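Local structure of gigastasin (Haementeria ghilianii, 5UBM) at residues Gln48-Gly53 with Gly65-Leu70; Arg58-Lys63 with Leu70-Asp75; Gly76-Leu81 with Gly93-Cys98; Cys83-Lys88 with Asn101-Ala106; Phe87-Lys92 with Cys107-Cys112. The protein probably inhibits a serine protease by binding it through a substrate-like loop, as antistasin-type inhibitors do. All coordinates share one frame; numbering follows the deposited sequence.

In the fold
Contacts 1, 2 and 5 lie at the surface, whereas contacts 3 and 4 are partly buried; none is a hydrophobic core. Contacts 1 and 2 share L70 and touch where K68 N probably bonds to Q60 O, tying strand 67-68 to strand 59-61. Contacts 4 and 5 both start from strand 87-89, whose K88 O probably also receives A96 N of contact 3. The chemistry differs with place: contacts 1 and 3 are each closed by a disulfide, contact 2 rests on backbone and glutamine hydrogen bonds, and contacts 4 and 5 depend on asparagine amides. R52 of contact 1 reaches A106 of contact 4 and N109 of contact 5, joining segments distant in sequence.

Contact 1: Gln48-Gly53 with Gly65-Leu70; sequences QVCGRG and GCRKCL
The disulfide C50–C69 makes this a covalent surface contact near the centre of the chain, where it fastens the irregular loop 48-53 to strand 67-68 and the corner that follows. With C45–C66 and C54–C71 it is one of three cystines in the first antistasin-like unit, a small disulfide-rich fold in which cross-links take over much of the work of a hydrophobic core. C50 SG lies 2.0 Å from C69 SG, and the torsion about the S–S bond is -90°, close to the relaxed value. In both cysteines SG sits beside the backbone N, opposite the carbonyl carbon (chi1 -65° in C50, -84° in C69), which turns the two sulfurs together; C50 CA and C69 CA are 5.5 Å apart. Two longer side chains close in on the bridge. Q48 brings CG to 4.0 Å from C69 SG, a van der Waals contact. R67, bent at its third torsion, lays one face of its guanidinium over the cystine, with NH2 3.8 Å from C50 SG; the same group makes a cation-pi contact with Y59. Beyond the bridge, C69 O accepts a hydrogen bond from a polar side chain of another protein's chain. The rim of the R67 guanidinium faces the backbone carbonyl of Q48, where NH2 comes to 2.6 Å from Q48 O.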
# COMPACT_ATOMS: atom_id res chain seq x y z
N GLN C 48 2.41 -0.11 37.10
CA GLN C 48 2.61 0.99 36.16
C GLN C 48 1.51 2.03 36.28
O GLN C 48 0.39 1.72 36.71
CB GLN C 48 2.67 0.45 34.72
CG GLN C 48 1.34 -0.09 34.18
CD GLN C 48 1.03 -1.51 34.65
OE1 GLN C 48 1.52 -1.97 35.68
NE2 GLN C 48 0.21 -2.22 33.88
N VAL C 49 1.83 3.26 35.92
CA VAL C 49 0.85 4.33 35.93
C VAL C 49 -0.22 4.01 34.90
O VAL C 49 0.10 3.70 33.75
CB VAL C 49 1.47 5.69 35.64
CG1 VAL C 49 0.54 6.80 36.10
CG2 VAL C 49 2.83 5.81 36.31
N CYS C 50 -1.48 4.07 35.30
CA CYS C 50 -2.57 3.79 34.38
C CYS C 50 -2.95 5.04 33.60
O CYS C 50 -2.99 6.13 34.16
CB CYS C 50 -3.78 3.22 35.13
SG CYS C 50 -3.46 1.61 35.89
N GLY C 51 -3.21 4.86 32.31
CA GLY C 51 -3.52 5.96 31.41
C GLY C 51 -4.61 6.87 31.92
O GLY C 51 -4.44 8.09 31.96
N ARG C 52 -5.73 6.28 32.31
CA ARG C 52 -6.84 7.06 32.85
C ARG C 52 -7.18 6.61 34.27
O ARG C 52 -7.93 7.29 34.98
CB ARG C 52 -8.06 6.96 31.93
CG ARG C 52 -7.84 7.64 30.58
CD ARG C 52 -9.08 7.60 29.70
NE ARG C 52 -10.20 8.34 30.27
CZ ARG C 52 -10.40 9.64 30.11
NH1 ARG C 52 -9.55 10.36 29.39
NH2 ARG C 52 -11.45 10.23 30.66
N GLY C 53 -6.63 5.48 34.67
CA GLY C 53 -6.79 4.98 36.02
C GLY C 53 -8.20 4.54 36.36
O GLY C 53 -9.09 4.52 35.51
N GLY C 65 -2.58 -11.07 42.55
CA GLY C 65 -3.10 -9.92 43.27
C GLY C 65 -2.43 -8.61 42.87
O GLY C 65 -2.48 -7.63 43.62
N CYS C 66 -1.80 -8.60 41.70
CA CYS C 66 -1.16 -7.39 41.20
C CYS C 66 -2.20 -6.48 40.57
O CYS C 66 -3.13 -6.95 39.93
CB CYS C 66 -0.08 -7.73 40.18
SG CYS C 66 1.08 -9.01 40.70
N ARG C 67 -2.03 -5.17 40.75
CA ARG C 67 -2.98 -4.21 40.21
C ARG C 67 -2.92 -4.14 38.69
O ARG C 67 -1.88 -3.85 38.10
CB ARG C 67 -2.71 -2.82 40.79
CG ARG C 67 -3.83 -1.83 40.52
CD ARG C 67 -3.40 -0.40 40.79
NE ARG C 67 -2.42 0.06 39.81
CZ ARG C 67 -1.96 1.31 39.73
NH1 ARG C 67 -2.39 2.23 40.58
NH2 ARG C 67 -1.07 1.63 38.81
N LYS C 68 -4.06 -4.42 38.05
CA LYS C 68 -4.18 -4.25 36.61
C LYS C 68 -4.53 -2.80 36.28
O LYS C 68 -4.88 -2.02 37.17
CB LYS C 68 -5.26 -5.18 36.04
CG LYS C 68 -5.02 -6.65 36.29
CD LYS C 68 -6.19 -7.48 35.79
CE LYS C 68 -6.01 -8.95 36.12
NZ LYS C 68 -7.21 -9.76 35.78
N CYS C 69 -4.42 -2.44 35.01
CA CYS C 69 -4.91 -1.14 34.56
C CYS C 69 -6.27 -1.33 33.91
O CYS C 69 -6.48 -1.01 32.74
CB CYS C 69 -3.92 -0.48 33.62
SG CYS C 69 -2.60 0.41 34.49
N LEU C 70 -7.19 -1.88 34.70
CA LEU C 70 -8.55 -2.17 34.26
C LEU C 70 -9.47 -2.12 35.47
O LEU C 70 -9.17 -2.72 36.50
CB LEU C 70 -8.63 -3.54 33.59
CG LEU C 70 -10.00 -3.96 33.06
CD1 LEU C 70 -10.45 -3.04 31.92
CD2 LEU C 70 -9.99 -5.41 32.61

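Contact 2: Arg58-Lys63 with Leu70-Asp75; sequences RYQRDK and LCKGCD
The side-chain amide of Q60 grips two carbonyls at once: NE2 donates to C71 O at 2.6 Å, nearly straight at 162°, and to C74 O at 2.9 Å, where the bond is more bent at 138°. Both acceptors lie close to the amide plane. The approach differs at their end, since NE2 meets C74 O in the carbonyl plane on a lone pair but stands well above the plane of C71 O. The opposite face of C71 O takes C74 N, the closing bond of a type II turn from C71 to C74 in which G73 has a positive phi of 93°. Two backbone bonds, K72 N to R58 O at 2.7 Å and Q60 N to L70 O at 2.9 Å, frame Y59 and C71 as an antiparallel non-hydrogen-bonded pair. Because C71 is joined to C54 and C74 to C94, the turn links cystines of one antistasin-type unit with the next. Y59 points away, and its hydroxyl bonds to C54 N. L70 runs side by side with Q60, bringing CD2 to 3.4 Å from Q60 NE2. The extended chain of K72 runs past the carbonyls of R58 and Y59, its CE 3.4 Å from Y59 O.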
# COMPACT_ATOMS: atom_id res chain seq x y z
N ARG C 58 -11.17 0.72 42.87
CA ARG C 58 -11.95 -0.09 41.94
C ARG C 58 -11.11 -0.75 40.85
O ARG C 58 -11.61 -1.06 39.77
CB ARG C 58 -13.04 0.77 41.29
CG ARG C 58 -13.98 1.43 42.28
CD ARG C 58 -15.00 0.43 42.84
NE ARG C 58 -16.01 0.08 41.84
CZ ARG C 58 -17.11 0.80 41.61
NH1 ARG C 58 -17.34 1.90 42.31
NH2 ARG C 58 -17.97 0.40 40.68
N TYR C 59 -9.82 -0.96 41.14
CA TYR C 59 -8.94 -1.67 40.21
C TYR C 59 -9.14 -3.18 40.31
O TYR C 59 -9.49 -3.71 41.37
CB TYR C 59 -7.48 -1.33 40.48
CG TYR C 59 -7.12 0.12 40.23
CD1 TYR C 59 -6.60 0.52 39.01
CD2 TYR C 59 -7.31 1.08 41.21
CE1 TYR C 59 -6.27 1.84 38.77
CE2 TYR C 59 -6.98 2.40 40.99
CZ TYR C 59 -6.46 2.78 39.77
OH TYR C 59 -6.14 4.10 39.54
N GLN C 60 -8.90 -3.87 39.20
CA GLN C 60 -8.90 -5.32 39.21
C GLN C 60 -7.52 -5.83 39.60
O GLN C 60 -6.54 -5.08 39.55
CB GLN C 60 -9.29 -5.88 37.84
CG GLN C 60 -10.68 -5.49 37.38
CD GLN C 60 -11.05 -6.17 36.07
OE1 GLN C 60 -10.52 -7.23 35.74
NE2 GLN C 60 -11.97 -5.56 35.33
N ARG C 61 -7.43 -7.10 39.98
CA ARG C 61 -6.15 -7.72 40.27
C ARG C 61 -6.10 -9.17 39.79
O ARG C 61 -7.11 -9.86 39.77
CB ARG C 61 -5.84 -7.63 41.77
CG ARG C 61 -5.45 -6.23 42.20
CD ARG C 61 -5.35 -6.06 43.70
NE ARG C 61 -5.33 -4.64 44.05
CZ ARG C 61 -4.24 -3.88 44.00
NH1 ARG C 61 -3.08 -4.39 43.61
NH2 ARG C 61 -4.31 -2.59 44.33
N ASP C 62 -4.91 -9.62 39.41
CA ASP C 62 -4.74 -10.95 38.82
C ASP C 62 -4.57 -12.05 39.86
O ASP C 62 -4.79 -11.84 41.05
CB ASP C 62 -3.55 -10.94 37.87
CG ASP C 62 -2.34 -10.23 38.44
OD1 ASP C 62 -2.24 -10.13 39.68
OD2 ASP C 62 -1.49 -9.77 37.65
N LYS C 63 -4.16 -13.23 39.39
CA LYS C 63 -3.98 -14.41 40.22
C LYS C 63 -3.00 -14.16 41.36
O LYS C 63 -3.07 -14.80 42.41
CB LYS C 63 -3.49 -15.58 39.37
CG LYS C 63 -4.28 -15.82 38.10
CD LYS C 63 -3.39 -16.32 36.98
CE LYS C 63 -2.70 -17.62 37.36
NZ LYS C 63 -3.67 -18.71 37.63
N LEU C 70 -7.19 -1.88 34.70
CA LEU C 70 -8.55 -2.17 34.26
C LEU C 70 -9.47 -2.12 35.47
O LEU C 70 -9.17 -2.72 36.50
CB LEU C 70 -8.63 -3.54 33.59
CG LEU C 70 -10.00 -3.96 33.06
CD1 LEU C 70 -10.45 -3.04 31.92
CD2 LEU C 70 -9.99 -5.41 32.61
N CYS C 71 -10.59 -1.41 35.34
CA CYS C 71 -11.48 -1.18 36.48
C CYS C 71 -12.46 -2.34 36.70
O CYS C 71 -12.75 -3.10 35.77
CB CYS C 71 -12.25 0.13 36.29
SG CYS C 71 -11.19 1.56 35.98
N LYS C 72 -12.95 -2.47 37.92
CA LYS C 72 -13.92 -3.50 38.27
C LYS C 72 -15.22 -3.34 37.48
O LYS C 72 -15.78 -2.24 37.41
CB LYS C 72 -14.21 -3.48 39.77
CG LYS C 72 -13.07 -3.96 40.64
CD LYS C 72 -13.48 -4.00 42.10
CE LYS C 72 -12.40 -4.63 42.96
NZ LYS C 72 -12.87 -4.82 44.37
N GLY C 73 -15.69 -4.44 36.90
CA GLY C 73 -16.92 -4.43 36.11
C GLY C 73 -16.67 -4.21 34.63
O GLY C 73 -17.59 -4.32 33.81
N CYS C 74 -15.42 -3.91 34.28
CA CYS C 74 -15.05 -3.65 32.90
C CYS C 74 -14.37 -4.87 32.29
O CYS C 74 -13.59 -5.55 32.96
CB CYS C 74 -14.11 -2.44 32.83
SG CYS C 74 -14.60 -1.07 33.91
N ASP C 75 -14.66 -5.16 31.02
CA ASP C 75 -14.04 -6.31 30.37
C ASP C 75 -12.80 -5.90 29.58
O ASP C 75 -11.97 -6.74 29.25
CB ASP C 75 -15.05 -7.04 29.47
CG ASP C 75 -15.60 -6.17 28.34
OD1 ASP C 75 -14.85 -5.36 27.75
OD2 ASP C 75 -16.80 -6.32 28.03

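Contact 3: Gly76-Leu81 with Gly93-Cys98; sequences GFKCRL and GCEAFC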
# COMPACT_ATOMS: atom_id res chain seq x y z
N GLY C 76 -12.69 -4.61 29.28
CA GLY C 76 -11.51 -4.09 28.61
C GLY C 76 -11.46 -4.32 27.11
O GLY C 76 -10.47 -3.98 26.47
N PHE C 77 -12.53 -4.88 26.56
CA PHE C 77 -12.62 -5.09 25.11
C PHE C 77 -12.78 -3.77 24.37
O PHE C 77 -13.57 -2.92 24.78
CB PHE C 77 -13.78 -6.02 24.77
CG PHE C 77 -13.45 -7.47 24.90
CD1 PHE C 77 -13.09 -8.22 23.80
CD2 PHE C 77 -13.48 -8.09 26.14
CE1 PHE C 77 -12.79 -9.56 23.92
CE2 PHE C 77 -13.17 -9.43 26.27
CZ PHE C 77 -12.83 -10.17 25.16
N LYS C 78 -12.03 -3.59 23.29
CA LYS C 78 -12.12 -2.37 22.50
C LYS C 78 -11.50 -2.49 21.11
O LYS C 78 -10.68 -3.37 20.85
CB LYS C 78 -11.47 -1.21 23.25
CG LYS C 78 -9.98 -1.36 23.46
CD LYS C 78 -9.41 -0.09 24.06
CE LYS C 78 -10.13 0.27 25.34
NZ LYS C 78 -9.70 1.59 25.86
N CYS C 79 -11.89 -1.57 20.23
CA CYS C 79 -11.18 -1.36 18.98
C CYS C 79 -9.80 -0.81 19.33
O CYS C 79 -9.63 -0.17 20.36
CB CYS C 79 -11.94 -0.40 18.07
SG CYS C 79 -12.00 1.31 18.68
N ARG C 80 -8.81 -1.07 18.47
CA ARG C 80 -7.44 -0.68 18.78
C ARG C 80 -7.07 0.63 18.10
O ARG C 80 -5.99 0.79 17.51
CB ARG C 80 -6.50 -1.82 18.41
CG ARG C 80 -6.86 -3.05 19.22
CD ARG C 80 -5.92 -4.23 19.09
NE ARG C 80 -6.31 -5.22 20.09
CZ ARG C 80 -5.71 -6.39 20.28
NH1 ARG C 80 -4.67 -6.75 19.53
NH2 ARG C 80 -6.15 -7.20 21.23
N LEU C 81 -7.98 1.58 18.22
CA LEU C 81 -7.82 2.92 17.70
C LEU C 81 -7.18 3.85 18.73
O LEU C 81 -7.55 3.82 19.90
CB LEU C 81 -9.19 3.46 17.28
CG LEU C 81 -9.26 4.79 16.56
CD1 LEU C 81 -8.74 4.62 15.15
CD2 LEU C 81 -10.70 5.29 16.57
N GLY C 93 -15.13 3.81 35.27
CA GLY C 93 -13.77 3.76 34.77
C GLY C 93 -13.66 2.85 33.56
O GLY C 93 -12.56 2.58 33.07
N CYS C 94 -14.81 2.37 33.08
CA CYS C 94 -14.85 1.51 31.90
C CYS C 94 -14.71 2.34 30.63
O CYS C 94 -15.50 3.25 30.39
CB CYS C 94 -16.14 0.70 31.86
SG CYS C 94 -16.40 -0.40 33.26
N GLU C 95 -13.71 2.01 29.81
CA GLU C 95 -13.54 2.68 28.53
C GLU C 95 -14.52 2.08 27.52
O GLU C 95 -14.66 0.86 27.45
CB GLU C 95 -12.11 2.54 28.02
CG GLU C 95 -11.03 2.94 29.02
CD GLU C 95 -9.74 3.39 28.36
OE1 GLU C 95 -9.00 2.53 27.84
OE2 GLU C 95 -9.46 4.61 28.37
N ALA C 96 -15.18 2.94 26.76
CA ALA C 96 -16.07 2.49 25.68
C ALA C 96 -15.34 1.61 24.67
O ALA C 96 -14.12 1.69 24.54
CB ALA C 96 -16.70 3.69 24.99
N PHE C 97 -16.09 0.78 23.96
CA PHE C 97 -15.49 -0.16 23.02
C PHE C 97 -14.80 0.56 21.87
O PHE C 97 -13.70 0.19 21.46
CB PHE C 97 -16.53 -1.12 22.47
CG PHE C 97 -15.96 -2.19 21.59
CD1 PHE C 97 -15.47 -3.36 22.14
CD2 PHE C 97 -15.90 -2.02 20.21
CE1 PHE C 97 -14.94 -4.35 21.33
CE2 PHE C 97 -15.36 -3.00 19.40
CZ PHE C 97 -14.89 -4.17 19.96
N CYS C 98 -15.46 1.58 21.34
CA CYS C 98 -14.88 2.33 20.24
C CYS C 98 -15.50 3.72 20.13
O CYS C 98 -16.05 4.08 19.09
CB CYS C 98 -15.03 1.58 18.92
SG CYS C 98 -13.71 1.94 17.75
O HOH W 1 -12.67 -1.23 26.65
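F97 and C98 brace K78 and C79 in what is consistent with the substrate-like reactive loop of an antistasin-type inhibitor: K78 and C79 pair as an antiparallel ladder with a strand of another protein's chain, and R80 makes a salt bridge to an acidic side chain there. The covalent tie is C79 SG to C98 SG, 2.0 Å, with an S–S torsion of 91°. Next to it stands one backbone hydrogen bond, C79 N to F97 O at 2.8 Å, the donor tilted from the carbonyl plane. The aromatic part comes from F97, whose CG lies opposite its backbone N (chi1 -175°), which lays one ring face against the backbone of K78 and C79. K78 CA sits over that face, 3.8 Å from the ring centroid and 24° off the normal, a CH-pi contact; C79 N lies over the middle of the same face, while F77 CB meets the ring edge in plane, 4.0 Å from F97 CE1. Charge adds a salt bridge between K78 and E95, but its atoms are modelled too close to be trusted in detail. Solvent supplies a final link: one water donates to F77 O at 2.7 Å and to E95 O at 3.0 Å.

Contact 4: Cys83-Lys88 with Asn101-Ala106; sequences CTYGFK and NTKETA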
# COMPACT_ATOMS: atom_id res chain seq x y z
N CYS C 83 -7.25 7.07 20.27
CA CYS C 83 -8.04 8.29 20.48
C CYS C 83 -7.18 9.47 20.92
O CYS C 83 -6.44 9.38 21.89
CB CYS C 83 -9.13 8.05 21.54
SG CYS C 83 -10.50 6.97 21.03
N THR C 84 -7.31 10.58 20.19
CA THR C 84 -6.56 11.79 20.50
C THR C 84 -6.80 12.27 21.93
O THR C 84 -5.86 12.66 22.62
CB THR C 84 -6.93 12.93 19.53
OG1 THR C 84 -6.92 12.44 18.18
CG2 THR C 84 -5.95 14.08 19.65
N TYR C 85 -8.05 12.25 22.38
CA TYR C 85 -8.37 12.69 23.73
C TYR C 85 -8.69 11.51 24.65
O TYR C 85 -9.36 11.67 25.67
CB TYR C 85 -9.55 13.66 23.70
CG TYR C 85 -9.24 14.96 22.98
CD1 TYR C 85 -8.44 15.92 23.57
CD2 TYR C 85 -9.75 15.21 21.71
CE1 TYR C 85 -8.14 17.11 22.91
CE2 TYR C 85 -9.46 16.39 21.05
CZ TYR C 85 -8.66 17.33 21.65
OH TYR C 85 -8.37 18.51 21.00
N GLY C 86 -8.19 10.34 24.28
CA GLY C 86 -8.43 9.13 25.05
C GLY C 86 -9.81 8.56 24.80
O GLY C 86 -10.68 9.21 24.21
N PHE C 87 -10.01 7.32 25.25
CA PHE C 87 -11.32 6.69 25.14
C PHE C 87 -12.31 7.33 26.11
O PHE C 87 -11.95 7.70 27.23
CB PHE C 87 -11.21 5.19 25.40
CG PHE C 87 -10.73 4.40 24.22
CD1 PHE C 87 -9.39 4.42 23.85
CD2 PHE C 87 -11.61 3.61 23.48
CE1 PHE C 87 -8.94 3.69 22.76
CE2 PHE C 87 -11.16 2.88 22.40
CZ PHE C 87 -9.83 2.92 22.03
N LYS C 88 -13.55 7.47 25.67
CA LYS C 88 -14.61 7.95 26.54
C LYS C 88 -14.86 6.93 27.64
O LYS C 88 -15.15 5.77 27.36
CB LYS C 88 -15.89 8.21 25.75
CG LYS C 88 -17.03 8.73 26.60
CD LYS C 88 -18.18 9.22 25.74
CE LYS C 88 -19.23 9.92 26.59
NZ LYS C 88 -18.63 11.00 27.43
N ASN C 101 -13.18 10.35 23.25
CA ASN C 101 -13.54 11.59 23.92
C ASN C 101 -13.51 12.76 22.95
O ASN C 101 -12.80 12.72 21.94
CB ASN C 101 -12.58 11.88 25.08
CG ASN C 101 -12.95 11.14 26.35
OD1 ASN C 101 -14.11 11.14 26.76
ND2 ASN C 101 -11.97 10.51 26.98
N THR C 102 -14.29 13.80 23.24
CA THR C 102 -14.08 15.08 22.57
C THR C 102 -13.09 15.86 23.41
O THR C 102 -12.73 15.43 24.51
CB THR C 102 -15.39 15.88 22.41
OG1 THR C 102 -16.02 16.05 23.69
CG2 THR C 102 -16.34 15.17 21.47
N LYS C 103 -12.65 17.01 22.91
CA LYS C 103 -11.74 17.87 23.64
C LYS C 103 -12.31 18.25 25.02
O LYS C 103 -11.57 18.64 25.92
CB LYS C 103 -11.45 19.13 22.82
CG LYS C 103 -10.40 20.06 23.41
CD LYS C 103 -10.15 21.25 22.50
CE LYS C 103 -9.09 22.18 23.08
NZ LYS C 103 -8.82 23.34 22.18
N GLU C 104 -13.62 18.10 25.16
CA GLU C 104 -14.34 18.54 26.36
C GLU C 104 -14.43 17.44 27.42
O GLU C 104 -14.42 17.72 28.62
CB GLU C 104 -15.75 19.00 25.98
CG GLU C 104 -15.88 19.63 24.59
CD GLU C 104 -14.86 20.72 24.30
OE1 GLU C 104 -14.53 21.51 25.21
OE2 GLU C 104 -14.39 20.79 23.14
N THR C 105 -14.54 16.19 26.97
CA THR C 105 -14.67 15.07 27.89
C THR C 105 -13.34 14.35 28.05
O THR C 105 -13.27 13.26 28.63
CB THR C 105 -15.75 14.06 27.43
OG1 THR C 105 -15.32 13.40 26.22
CG2 THR C 105 -17.06 14.78 27.17
N ALA C 106 -12.28 14.98 27.54
CA ALA C 106 -10.94 14.43 27.60
C ALA C 106 -10.50 14.17 29.04
O ALA C 106 -9.83 13.18 29.33
CB ALA C 106 -9.96 15.36 26.91
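A type I turn, C83 to G86, packs here against the loop 101-106, with Y85 and N101 as the side chains that carry the contact. The turn is closed by its own G86 N to C83 O bond. N101 binds the other segment twice: its backbone N donates to G86 O at 2.9 Å and an almost linear 170°, and its ND2 donates to Y85 O at 3.1 Å, the acceptor lying near the amide plane. The other end of the amide is held within the loop, since T105 OG1 donates to N101 OD1 at 2.6 Å; the bonds at ND2 and OD1 fix the amide's rotation, with T102 N helping to place the T105 hydroxyl, and keep OD1 beside K88, 3.2 Å from K88 CA. On the other flank Y85 CG stands beside its backbone N and opposite the carbonyl carbon (chi1 -65°), carrying the ring over to K103, flat against the loop backbone. K103 CA stands over the ring centre, 3.5 Å from the centroid and only 4° off the normal, a textbook CH-pi contact, and the K103 chain continues past the hydroxyl, its CG 3.5 Å from Y85 OH. A106 CB supports the base of the side chain at 3.7 Å from Y85 CB. With a serine in place of Y85, K103 and A106 would probably lose the surface they rest on, opening a gap beneath the loop. A106 O is taken by R52. C83 is bonded to C100, so this turn and the loop start from opposite ends of one cystine, an arrangement that belongs to the disulfide-rich antistasin-type fold.

Contact 5: Phe87-Lys92 with Cys107-Cys112; sequences FKTDKK and CVNIWC
T89 and N109 form the tight part of this contact, their side chains sliding past each other in opposite directions. T89 OG1 donates to N109 O at 2.6 Å, in the carbonyl plane and on a lone pair, while N109 ND2 returns a weak, bent bond to T89 O at 2.8 Å and 124°. The first bond depends on the threonine hydroxyl standing between its backbone N and carbonyl carbon (chi1 62°). R52 strengthens this point: its NH2 donates to both T89 OG1 and N109 O, so the buried hydroxyl gives one bond and accepts another. The amide carbon also presses on the neighbouring peptide, with N109 CG 3.2 Å from D90 O. Replacing N109 by an alanine would probably leave T89 O without its weak partner and open a gap beside the D90 carbonyl. The outer side is looser. W111 meets D90 O at the rim of its indole, CH2 3.7 Å away and near the ring plane. K91 is exposed and brushes the amide, its CG 3.9 Å from N109 OD1; the D90 carboxylate turns away to bond C94 N. Since C107 and C112 are bonded to C118 and C125, the contact joins strand 87-89 of the antistasin-family unit to the disulfide-rich segment built round the antiparallel pair 117-119 and 124-126.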
# COMPACT_ATOMS: atom_id res chain seq x y z
N PHE C 87 -10.01 7.32 25.25
CA PHE C 87 -11.32 6.69 25.14
C PHE C 87 -12.31 7.33 26.11
O PHE C 87 -11.95 7.70 27.23
CB PHE C 87 -11.21 5.19 25.40
CG PHE C 87 -10.73 4.40 24.22
CD1 PHE C 87 -9.39 4.42 23.85
CD2 PHE C 87 -11.61 3.61 23.48
CE1 PHE C 87 -8.94 3.69 22.76
CE2 PHE C 87 -11.16 2.88 22.40
CZ PHE C 87 -9.83 2.92 22.03
N LYS C 88 -13.55 7.47 25.67
CA LYS C 88 -14.61 7.95 26.54
C LYS C 88 -14.86 6.93 27.64
O LYS C 88 -15.15 5.77 27.36
CB LYS C 88 -15.89 8.21 25.75
CG LYS C 88 -17.03 8.73 26.60
CD LYS C 88 -18.18 9.22 25.74
CE LYS C 88 -19.23 9.92 26.59
NZ LYS C 88 -18.63 11.00 27.43
N THR C 89 -14.72 7.36 28.89
CA THR C 89 -14.87 6.44 30.01
C THR C 89 -16.06 6.81 30.90
O THR C 89 -16.35 7.99 31.09
CB THR C 89 -13.59 6.39 30.87
OG1 THR C 89 -13.35 7.69 31.43
CG2 THR C 89 -12.41 5.99 30.02
N ASP C 90 -16.74 5.80 31.44
CA ASP C 90 -17.89 6.05 32.30
C ASP C 90 -17.46 6.37 33.73
O ASP C 90 -16.27 6.55 34.01
CB ASP C 90 -18.85 4.85 32.29
CG ASP C 90 -18.22 3.56 32.83
OD1 ASP C 90 -17.06 3.59 33.30
OD2 ASP C 90 -18.90 2.52 32.79
N LYS C 91 -18.42 6.43 34.64
CA LYS C 91 -18.15 6.77 36.02
C LYS C 91 -17.50 5.60 36.76
O LYS C 91 -16.92 5.77 37.83
CB LYS C 91 -19.43 7.22 36.72
CG LYS C 91 -20.14 8.36 36.00
CD LYS C 91 -21.24 8.98 36.83
CE LYS C 91 -22.37 7.99 37.12
NZ LYS C 91 -23.43 8.61 37.97
N LYS C 92 -17.60 4.41 36.18
CA LYS C 92 -16.97 3.22 36.73
C LYS C 92 -15.49 3.17 36.38
O LYS C 92 -14.69 2.56 37.10
CB LYS C 92 -17.65 1.95 36.21
CG LYS C 92 -19.14 1.86 36.49
CD LYS C 92 -19.71 0.60 35.86
CE LYS C 92 -18.98 -0.64 36.36
NZ LYS C 92 -19.48 -1.89 35.73
N CYS C 107 -10.87 15.09 29.93
CA CYS C 107 -10.51 14.98 31.34
C CYS C 107 -11.73 14.65 32.20
O CYS C 107 -11.71 14.83 33.42
CB CYS C 107 -9.86 16.28 31.81
SG CYS C 107 -8.21 16.56 31.13
N VAL C 108 -12.79 14.18 31.56
CA VAL C 108 -13.97 13.72 32.29
C VAL C 108 -13.86 12.23 32.56
O VAL C 108 -13.61 11.44 31.64
CB VAL C 108 -15.26 14.02 31.52
CG1 VAL C 108 -16.45 13.35 32.18
CG2 VAL C 108 -15.47 15.52 31.42
N ASN C 109 -14.05 11.84 33.82
CA ASN C 109 -13.88 10.46 34.27
C ASN C 109 -12.45 9.99 34.06
O ASN C 109 -12.17 9.15 33.22
CB ASN C 109 -14.86 9.52 33.57
CG ASN C 109 -16.29 9.74 34.01
OD1 ASN C 109 -16.58 9.80 35.20
ND2 ASN C 109 -17.19 9.88 33.04
N ILE C 110 -11.54 10.57 34.84
CA ILE C 110 -10.13 10.19 34.81
C ILE C 110 -9.58 10.33 36.23
O ILE C 110 -10.07 11.15 37.01
CB ILE C 110 -9.33 11.05 33.80
CG1 ILE C 110 -8.00 10.38 33.45
CG2 ILE C 110 -9.12 12.47 34.32
CD1 ILE C 110 -7.21 11.09 32.37
N TRP C 111 -8.59 9.52 36.57
CA TRP C 111 -8.09 9.49 37.94
C TRP C 111 -6.57 9.52 38.00
O TRP C 111 -5.91 8.48 37.97
CB TRP C 111 -8.65 8.26 38.66
CG TRP C 111 -10.15 8.26 38.66
CD1 TRP C 111 -10.97 8.77 39.62
CD2 TRP C 111 -11.01 7.75 37.64
NE1 TRP C 111 -12.28 8.60 39.27
CE2 TRP C 111 -12.34 7.98 38.05
CE3 TRP C 111 -10.79 7.11 36.41
CZ2 TRP C 111 -13.44 7.59 37.29
CZ3 TRP C 111 -11.88 6.73 35.65
CH2 TRP C 111 -13.19 6.97 36.10
N CYS C 112 -6.03 10.74 38.07
CA CYS C 112 -4.59 10.96 38.08
C CYS C 112 -4.11 11.36 39.47
O CYS C 112 -4.72 12.20 40.13
CB CYS C 112 -4.20 12.04 37.07
SG CYS C 112 -4.69 11.73 35.36